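Non-structural protein (PDB 3IFU) is the viral leader protease Nsp1alpha, a zinc-binding papain-like cysteine protease at the start of the replicase polyprotein that probably also suppresses host interferon production. Local coordinates at residues 85-90 and 159-164. Residues are numbered along the deposited sequence; the frame is centred on the assembly and turned at random.
Sequences ARMTSG and LTNLPL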
loop_
_atom_site.group_PDB
_atom_site.type_symbol
_atom_site.label_atom_id
_atom_site.label_comp_id
_atom_site.label_asym_id
_atom_site.label_seq_id
_atom_site.Cartn_x
_atom_site.Cartn_y
_atom_site.Cartn_z
ATOM N N ALA A 85 10.986 -0.185 -3.345
ATOM C CA ALA A 85 11.505 -1.372 -2.689
ATOM C C ALA A 85 10.442 -2.470 -2.577
ATOM O O ALA A 85 10.736 -3.639 -2.823
ATOM C CB ALA A 85 12.044 -1.018 -1.310
ATOM N N ARG A 86 9.211 -2.111 -2.217
ATOM C CA ARG A 86 8.176 -3.131 -2.084
ATOM C C ARG A 86 7.795 -3.803 -3.389
ATOM O O ARG A 86 7.617 -5.017 -3.433
ATOM C CB ARG A 86 6.893 -2.580 -1.469
ATOM C CG ARG A 86 5.972 -3.708 -1.001
ATOM C CD ARG A 86 6.382 -4.148 0.398
ATOM N NE ARG A 86 6.456 -5.594 0.632
ATOM C CZ ARG A 86 7.214 -6.438 -0.061
ATOM N NH1 ARG A 86 7.963 -6.001 -1.063
ATOM N NH2 ARG A 86 7.270 -7.716 0.284
ATOM N N MET A 87 7.647 -3.011 -4.445
ATOM C CA MET A 87 7.270 -3.535 -5.751
ATOM C C MET A 87 8.422 -4.264 -6.417
ATOM O O MET A 87 8.233 -4.990 -7.385
ATOM C CB MET A 87 6.810 -2.395 -6.659
ATOM C CG MET A 87 5.799 -1.462 -6.016
ATOM S SD MET A 87 5.073 -0.269 -7.158
ATOM C CE MET A 87 6.322 0.982 -7.217
ATOM N N THR A 88 9.615 -4.087 -5.873
ATOM C CA THR A 88 10.817 -4.679 -6.441
ATOM C C THR A 88 11.411 -5.858 -5.641
ATOM O O THR A 88 12.487 -6.363 -5.962
ATOM C CB THR A 88 11.864 -3.536 -6.678
ATOM O OG1 THR A 88 11.542 -2.833 -7.885
ATOM C CG2 THR A 88 13.229 -4.059 -6.807
ATOM N N SER A 89 10.695 -6.321 -4.619
ATOM C CA SER A 89 11.173 -7.444 -3.812
ATOM C C SER A 89 10.044 -8.392 -3.422
ATOM O O SER A 89 8.874 -8.122 -3.681
ATOM C CB SER A 89 11.852 -6.934 -2.541
ATOM O OG SER A 89 10.947 -6.171 -1.756
ATOM N N GLY A 90 10.411 -9.507 -2.795
ATOM C CA GLY A 90 9.427 -10.479 -2.350
ATOM C C GLY A 90 9.327 -10.462 -0.835
ATOM O O GLY A 90 9.792 -9.517 -0.196
ATOM N N LEU A 159 3.720 4.638 -11.218
ATOM C CA LEU A 159 4.599 3.491 -11.401
ATOM C C LEU A 159 4.080 2.358 -10.521
ATOM O O LEU A 159 4.032 2.486 -9.291
ATOM C CB LEU A 159 6.022 3.866 -10.987
ATOM C CG LEU A 159 7.106 2.791 -11.005
ATOM C CD1 LEU A 159 7.364 2.336 -12.428
ATOM C CD2 LEU A 159 8.385 3.353 -10.384
ATOM N N THR A 160 3.680 1.253 -11.140
ATOM C CA THR A 160 3.176 0.136 -10.360
ATOM C C THR A 160 3.513 -1.212 -10.974
ATOM O O THR A 160 3.750 -1.326 -12.172
ATOM C CB THR A 160 1.646 0.233 -10.179
ATOM O OG1 THR A 160 1.198 -0.812 -9.309
ATOM C CG2 THR A 160 0.941 0.107 -11.523
ATOM N N ASN A 161 3.536 -2.234 -10.132
ATOM C CA ASN A 161 3.828 -3.583 -10.589
ATOM C C ASN A 161 2.520 -4.340 -10.721
ATOM O O ASN A 161 2.505 -5.532 -10.989
ATOM C CB ASN A 161 4.762 -4.304 -9.606
ATOM C CG ASN A 161 4.141 -4.498 -8.232
ATOM O OD1 ASN A 161 4.688 -5.215 -7.395
ATOM N ND2 ASN A 161 3.004 -3.855 -7.990
ATOM N N LEU A 162 1.425 -3.622 -10.532
ATOM C CA LEU A 162 0.086 -4.181 -10.621
ATOM C C LEU A 162 -0.303 -4.362 -12.099
ATOM O O LEU A 162 -0.045 -3.485 -12.927
ATOM C CB LEU A 162 -0.879 -3.221 -9.919
ATOM C CG LEU A 162 -2.062 -3.681 -9.074
ATOM C CD1 LEU A 162 -1.647 -4.754 -8.086
ATOM C CD2 LEU A 162 -2.610 -2.475 -8.337
ATOM N N PRO A 163 -0.904 -5.509 -12.454
ATOM C CA PRO A 163 -1.306 -5.745 -13.851
ATOM C C PRO A 163 -2.509 -4.891 -14.273
ATOM O O PRO A 163 -3.607 -5.408 -14.485
ATOM C CB PRO A 163 -1.611 -7.241 -13.871
ATOM C CG PRO A 163 -2.073 -7.511 -12.473
ATOM C CD PRO A 163 -1.103 -6.718 -11.636
ATOM N N LEU A 164 -2.284 -3.585 -14.408
ATOM C CA LEU A 164 -3.336 -2.639 -14.767
ATOM C C LEU A 164 -3.963 -2.813 -16.154
ATOM O O LEU A 164 -3.374 -3.437 -17.036
ATOM C CB LEU A 164 -2.808 -1.208 -14.611
ATOM C CG LEU A 164 -2.412 -0.815 -13.186
ATOM C CD1 LEU A 164 -2.076 0.674 -13.149
ATOM C CD2 LEU A 164 -3.549 -1.131 -12.220
#
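Met-87 reaches across to the end of strand 157-160 and touches Asn-161, Thr-160 and Leu-159 from root to tip. Its flexible, unbranched thioether lies along the strand's backbone, tightly packed over its whole length. At the tip, SD rests 3.7 Å from CA of Thr-160, while a bend at chi3 (-81°) brings CE within 3.4 Å of the carbonyl O of Leu-159. CE also approaches CG of Leu-159 at 4.3 Å, an apolar touch suited to leucine on this buried face. At the root, the side-chain amide of Asn-161 packs against Met-87, its CG 3.7 Å from Met-87 CB; the two side chains meet at a slant. The CB of Thr-160 points away from residues 85-90, and its OG1 accepts a hydrogen bond from the backbone N of Leu-162 at 3.1 Å. This ST turn, a natural use of threonine, bends the chain as it leaves the strand.

The looser side begins beyond Met-87, where the chain draws away toward partly exposed Ser-89 and Gly-90. Polar residues suit this turn: Ser-89 OG donates to the carbonyl O of Ala-85 at 2.8 Å, and Arg-86 reaches the carbonyl groups of Ser-89 and Gly-90 through weak bonds. Arg-86 also packs against Asn-161 of the second subunit, so this side borders the dimer interface.

Within the papain-like protease domain, the contact joins helix 81-87 to the antiparallel sheet. Cys-126, Val-138 and Val-140 pack on Met-87, helix 94-108 lies against Arg-86, Thr-88 and Ser-89, and strand 157-160 runs between strands 127-130 and 140-142.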